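Local coordinates for protein amidohydrolase (Brucella melitensis biovar Abortus, PDB 4F0L) that probably works as a metal-dependent deaminase of the amidohydrolase family, holding an iron(III) ion in its TIM-barrel active site, at residues Phe122-Glu127 / Ile378-Pro383; Lys288-Ala293 / Thr315-Ala320. One frame throughout, in Å; residues are numbered along the deposited sequence.

Contact 1. Residues Phe122-Glu127 / Ile378-Pro383; sequences FTRVGE and IAMGRP
R382 lies across R124 at about a right angle, and its CG stands 3.5 Å from CZ of R124, over the centre of that guanidinium. The two guanidinium planes are only 10° apart, but they are offset, so that NH2 of R124 reaches over the face of the R382 group, 3.5 Å from R382 NE. Both atoms are donors and this approach brings like charges together. Nearer the strand, CD of R124 slides past M380 in the opposite direction, 3.6 Å from CB of M380. The bend at chi2 (-64°) brings SD of M380 to 3.6 Å from CA of G126, against backbone that carries no side chain, and chi3 (78°) then turns CE of M380 to 3.9 Å from the same CA. Strand 122-129 belongs to the TIM barrel of the amidohydrolase family, next to strand 56-66. V125 turns from the contact toward helix 103-119, while R124 and G126 meet the turn that follows helix 364-379. That helix closes in a Schellman motif at G381, whose N bonds to O of I378 at 3.0 Å and whose positive phi redirects the chain. One layer farther out, partners may compensate the charges: D385 forms a salt bridge with R382, and R124 NH2 donates to the carbonyl of G208. OG1 of T162 on strand 160-167 hydrogen-bonds both R124 NH1 and the M380 carbonyl, tying the two segments through a shared hydroxyl.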
loop_
_atom_site.group_PDB
_atom_site.type_symbol
_atom_site.label_atom_id
_atom_site.label_comp_id
_atom_site.label_asym_id
_atom_site.label_seq_id
_atom_site.Cartn_x
_atom_site.Cartn_y
_atom_site.Cartn_z
ATOM N N PHE B 122 0.467 -6.516 15.149
ATOM C CA PHE B 122 -0.760 -7.200 15.532
ATOM C C PHE B 122 -0.433 -8.124 16.693
ATOM O O PHE B 122 0.491 -8.934 16.585
ATOM C CB PHE B 122 -1.301 -8.068 14.393
ATOM C CG PHE B 122 -1.749 -7.306 13.193
ATOM C CD1 PHE B 122 -2.995 -6.716 13.158
ATOM C CD2 PHE B 122 -0.937 -7.233 12.050
ATOM C CE1 PHE B 122 -3.439 -6.077 12.013
ATOM C CE2 PHE B 122 -1.356 -6.584 10.925
ATOM C CZ PHE B 122 -2.613 -5.999 10.901
ATOM N N THR B 123 -1.209 -8.047 17.780
ATOM C CA THR B 123 -0.941 -8.794 19.018
ATOM C C THR B 123 -1.891 -9.966 19.291
ATOM O O THR B 123 -1.683 -10.748 20.238
ATOM C CB THR B 123 -0.969 -7.853 20.219
ATOM O OG1 THR B 123 -2.172 -7.053 20.207
ATOM C CG2 THR B 123 0.266 -6.921 20.173
ATOM N N ARG B 124 -2.923 -10.101 18.461
ATOM C CA ARG B 124 -3.895 -11.206 18.565
ATOM C C ARG B 124 -4.373 -11.523 17.187
ATOM O O ARG B 124 -4.473 -10.620 16.354
ATOM C CB ARG B 124 -5.108 -10.866 19.464
ATOM C CG ARG B 124 -6.163 -11.955 19.551
ATOM C CD ARG B 124 -7.249 -11.624 20.567
ATOM N NE ARG B 124 -6.724 -11.652 21.928
ATOM C CZ ARG B 124 -6.804 -12.684 22.765
ATOM N NH1 ARG B 124 -7.387 -13.827 22.402
ATOM N NH2 ARG B 124 -6.295 -12.571 23.990
ATOM N N VAL B 125 -4.668 -12.792 16.947
ATOM C CA VAL B 125 -5.215 -13.175 15.682
ATOM C C VAL B 125 -6.524 -13.895 15.866
ATOM O O VAL B 125 -6.696 -14.682 16.797
ATOM C CB VAL B 125 -4.224 -14.022 14.826
ATOM C CG1 VAL B 125 -3.844 -15.330 15.524
ATOM C CG2 VAL B 125 -4.837 -14.263 13.425
ATOM N N GLY B 126 -7.451 -13.591 14.965
ATOM C CA GLY B 126 -8.721 -14.307 14.844
ATOM C C GLY B 126 -8.635 -15.266 13.708
ATOM O O GLY B 126 -8.753 -14.876 12.556
ATOM N N GLU B 127 -8.299 -16.508 14.017
ATOM C CA GLU B 127 -8.061 -17.529 13.013
ATOM C C GLU B 127 -9.369 -18.222 12.628
ATOM O O GLU B 127 -9.917 -19.006 13.379
ATOM C CB GLU B 127 -7.053 -18.561 13.503
ATOM C CG GLU B 127 -6.632 -19.570 12.444
ATOM C CD GLU B 127 -5.966 -18.952 11.215
ATOM O OE1 GLU B 127 -5.219 -17.947 11.351
ATOM O OE2 GLU B 127 -6.188 -19.488 10.106
ATOM N N ILE B 378 -13.287 -6.189 20.505
ATOM C CA ILE B 378 -14.658 -6.661 20.731
ATOM C C ILE B 378 -14.937 -7.935 19.901
ATOM O O ILE B 378 -15.406 -8.925 20.439
ATOM C CB ILE B 378 -15.711 -5.549 20.452
ATOM C CG1 ILE B 378 -15.586 -4.385 21.477
ATOM C CG2 ILE B 378 -17.126 -6.146 20.392
ATOM C CD1 ILE B 378 -16.254 -3.074 21.036
ATOM N N ALA B 379 -14.608 -7.912 18.602
ATOM C CA ALA B 379 -14.773 -9.106 17.737
ATOM C C ALA B 379 -13.978 -10.300 18.239
ATOM O O ALA B 379 -14.333 -11.462 17.953
ATOM C CB ALA B 379 -14.354 -8.802 16.287
ATOM N N MET B 380 -12.866 -10.031 18.926
ATOM C CA MET B 380 -12.000 -11.117 19.405
ATOM C C MET B 380 -12.489 -11.665 20.771
ATOM O O MET B 380 -11.892 -12.597 21.300
ATOM C CB MET B 380 -10.553 -10.656 19.549
ATOM C CG MET B 380 -9.845 -10.289 18.251
ATOM S SD MET B 380 -9.627 -11.609 17.081
ATOM C CE MET B 380 -11.270 -11.721 16.355
ATOM N N GLY B 381 -13.549 -11.088 21.332
ATOM C CA GLY B 381 -14.041 -11.496 22.643
ATOM C C GLY B 381 -13.203 -10.974 23.796
ATOM O O GLY B 381 -13.199 -11.561 24.874
ATOM N N ARG B 382 -12.493 -9.865 23.578
ATOM C CA ARG B 382 -11.565 -9.328 24.555
ATOM C C ARG B 382 -11.833 -7.816 24.751
ATOM O O ARG B 382 -10.940 -6.992 24.543
ATOM C CB ARG B 382 -10.137 -9.512 24.060
ATOM C CG ARG B 382 -9.651 -10.963 23.912
ATOM C CD ARG B 382 -9.457 -11.657 25.258
ATOM N NE ARG B 382 -8.534 -10.889 26.084
ATOM C CZ ARG B 382 -8.034 -11.279 27.259
ATOM N NH1 ARG B 382 -8.328 -12.471 27.772
ATOM N NH2 ARG B 382 -7.209 -10.471 27.918
ATOM N N PRO B 383 -13.065 -7.452 25.127
ATOM C CA PRO B 383 -13.394 -6.034 25.244
ATOM C C PRO B 383 -12.643 -5.346 26.371
ATOM O O PRO B 383 -12.493 -4.129 26.332
ATOM C CB PRO B 383 -14.900 -6.031 25.505
ATOM C CG PRO B 383 -15.175 -7.381 26.121
ATOM C CD PRO B 383 -14.247 -8.302 25.367
#

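Contact 2. Residues Lys288-Ala293 / Thr315-Ala320; sequences KHMAKA and TEFAAA
A291 presents its methyl to two residues of the facing helix end, with CB lying 3.7 Å from CE1 of F317 and 3.7 Å from CB of A320. The same methyl comes within 3.6 Å of the A320 carbonyl oxygen, so the small side chain is pressed between ring and backbone. M290 completes this tight half. Its chain runs extended from a CG anti to the backbone N (chi1 177°) and crosses the ring obliquely, SD of M290 lying 3.9 Å from F317 CE1. The sulfur is 4.9 Å from the ring centroid and 50° off the ring normal, a Met-aromatic contact. Helices 284-293 and 314-319 follow the parallel neighbours 274-276 and 296-299, and thus form part of the helical layer outside the barrel strands. A297 on strand 296-299 touches both M290 and F317 from the sheet side, and F312 adds an edge-to-face ring contact to F317. Packing thins toward the solvent. A320 is the first residue beyond helical geometry, so its methyl comes from the end of the helix. There K288 meets A320 mainly along its base, with CG of K288 4.4 Å from CB of A320, while the lysine itself is exposed and its aliphatic chain continues nearly straight beyond that CG.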
loop_
_atom_site.group_PDB
_atom_site.type_symbol
_atom_site.label_atom_id
_atom_site.label_comp_id
_atom_site.label_asym_id
_atom_site.label_seq_id
_atom_site.Cartn_x
_atom_site.Cartn_y
_atom_site.Cartn_z
ATOM N N LYS B 288 -27.142 0.674 8.638
ATOM C CA LYS B 288 -27.655 1.237 9.886
ATOM C C LYS B 288 -28.107 0.181 10.886
ATOM O O LYS B 288 -27.767 0.271 12.063
ATOM C CB LYS B 288 -28.803 2.208 9.606
ATOM C CG LYS B 288 -28.362 3.467 8.866
ATOM C CD LYS B 288 -29.549 4.311 8.387
ATOM C CE LYS B 288 -29.048 5.661 7.870
ATOM N NZ LYS B 288 -29.956 6.325 6.897
ATOM N N HIS B 289 -28.854 -0.820 10.411
ATOM C CA HIS B 289 -29.371 -1.864 11.287
ATOM C C HIS B 289 -28.223 -2.656 11.835
ATOM O O HIS B 289 -28.250 -3.064 13.000
ATOM C CB HIS B 289 -30.334 -2.798 10.570
ATOM C CG HIS B 289 -31.654 -2.154 10.184
ATOM N ND1 HIS B 289 -32.290 -2.429 9.019
ATOM C CD2 HIS B 289 -32.460 -1.241 10.860
ATOM C CE1 HIS B 289 -33.450 -1.727 8.947
ATOM N NE2 HIS B 289 -33.565 -1.007 10.080
ATOM N N MET B 290 -27.203 -2.897 11.007
ATOM C CA MET B 290 -26.037 -3.660 11.462
ATOM C C MET B 290 -25.367 -2.916 12.587
ATOM O O MET B 290 -25.086 -3.497 13.636
ATOM C CB MET B 290 -25.041 -3.889 10.328
ATOM C CG MET B 290 -23.767 -4.613 10.772
ATOM S SD MET B 290 -22.562 -4.832 9.470
ATOM C CE MET B 290 -21.094 -5.317 10.426
ATOM N N ALA B 291 -25.103 -1.631 12.365
ATOM C CA ALA B 291 -24.473 -0.807 13.369
ATOM C C ALA B 291 -25.322 -0.750 14.640
ATOM O O ALA B 291 -24.791 -0.828 15.745
ATOM C CB ALA B 291 -24.211 0.605 12.819
ATOM N N LYS B 292 -26.634 -0.628 14.496
ATOM C CA LYS B 292 -27.518 -0.463 15.660
ATOM C C LYS B 292 -27.555 -1.748 16.463
ATOM O O LYS B 292 -27.660 -1.708 17.697
ATOM C CB LYS B 292 -28.940 -0.080 15.233
ATOM N N ALA B 293 -27.495 -2.883 15.761
ATOM C CA ALA B 293 -27.424 -4.197 16.414
ATOM C C ALA B 293 -26.119 -4.388 17.184
ATOM O O ALA B 293 -26.072 -5.204 18.100
ATOM C CB ALA B 293 -27.572 -5.299 15.401
ATOM N N THR B 315 -18.462 5.473 5.865
ATOM C CA THR B 315 -18.954 6.700 6.541
ATOM C C THR B 315 -20.349 6.485 7.135
ATOM O O THR B 315 -20.582 6.812 8.298
ATOM C CB THR B 315 -18.926 7.934 5.621
ATOM O OG1 THR B 315 -19.744 7.683 4.470
ATOM C CG2 THR B 315 -17.515 8.205 5.157
ATOM N N GLU B 316 -21.234 5.855 6.364
ATOM C CA GLU B 316 -22.591 5.524 6.841
ATOM C C GLU B 316 -22.481 4.604 8.061
ATOM O O GLU B 316 -23.147 4.830 9.074
ATOM C CB GLU B 316 -23.468 4.912 5.737
ATOM N N PHE B 317 -21.618 3.591 7.985
ATOM C CA PHE B 317 -21.477 2.657 9.099
ATOM C C PHE B 317 -20.998 3.373 10.383
ATOM O O PHE B 317 -21.607 3.203 11.467
ATOM C CB PHE B 317 -20.573 1.502 8.706
ATOM C CG PHE B 317 -20.516 0.404 9.726
ATOM C CD1 PHE B 317 -21.642 -0.348 10.030
ATOM C CD2 PHE B 317 -19.342 0.143 10.402
ATOM C CE1 PHE B 317 -21.596 -1.353 10.986
ATOM C CE2 PHE B 317 -19.281 -0.868 11.341
ATOM C CZ PHE B 317 -20.405 -1.616 11.640
ATOM N N ALA B 318 -19.980 4.226 10.243
ATOM C CA ALA B 318 -19.409 4.973 11.368
ATOM C C ALA B 318 -20.391 6.005 11.934
ATOM O O ALA B 318 -20.555 6.115 13.155
ATOM C CB ALA B 318 -18.083 5.639 10.969
ATOM N N ALA B 319 -21.103 6.705 11.060
ATOM C CA ALA B 319 -22.101 7.687 11.499
ATOM C C ALA B 319 -23.228 7.026 12.302
ATOM O O ALA B 319 -23.789 7.634 13.198
ATOM C CB ALA B 319 -22.670 8.451 10.302
ATOM N N ALA B 320 -23.535 5.763 12.017
ATOM C CA ALA B 320 -24.578 5.066 12.760
ATOM C C ALA B 320 -24.059 4.413 14.060
ATOM O O ALA B 320 -24.791 3.662 14.719
ATOM C CB ALA B 320 -25.245 4.043 11.870
#

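How the contacts relate
Both contacts belong to the amidohydrolase TIM barrel, with centres 21 Å apart and nearest atoms about 9 Å apart, so they do not touch. Contact 2 is nested in sequence within the long loop that contact 1 closes: 122-127 comes first, then 288-293 and 315-320, and lastly 378-383. Contact 1, centred about 7 Å from the chain centre, is a buried join between a barrel strand and the turn after helix 364-379; measured from G126 to the ion, it is about 11 Å from the iron(III) held by H65, H67, H241 and D329. Contact 2, about 20 Å from the chain centre, lies in the helical layer outside the strands, beside the parallel sheet 238-242, 274-276, 296-299 and 323-326.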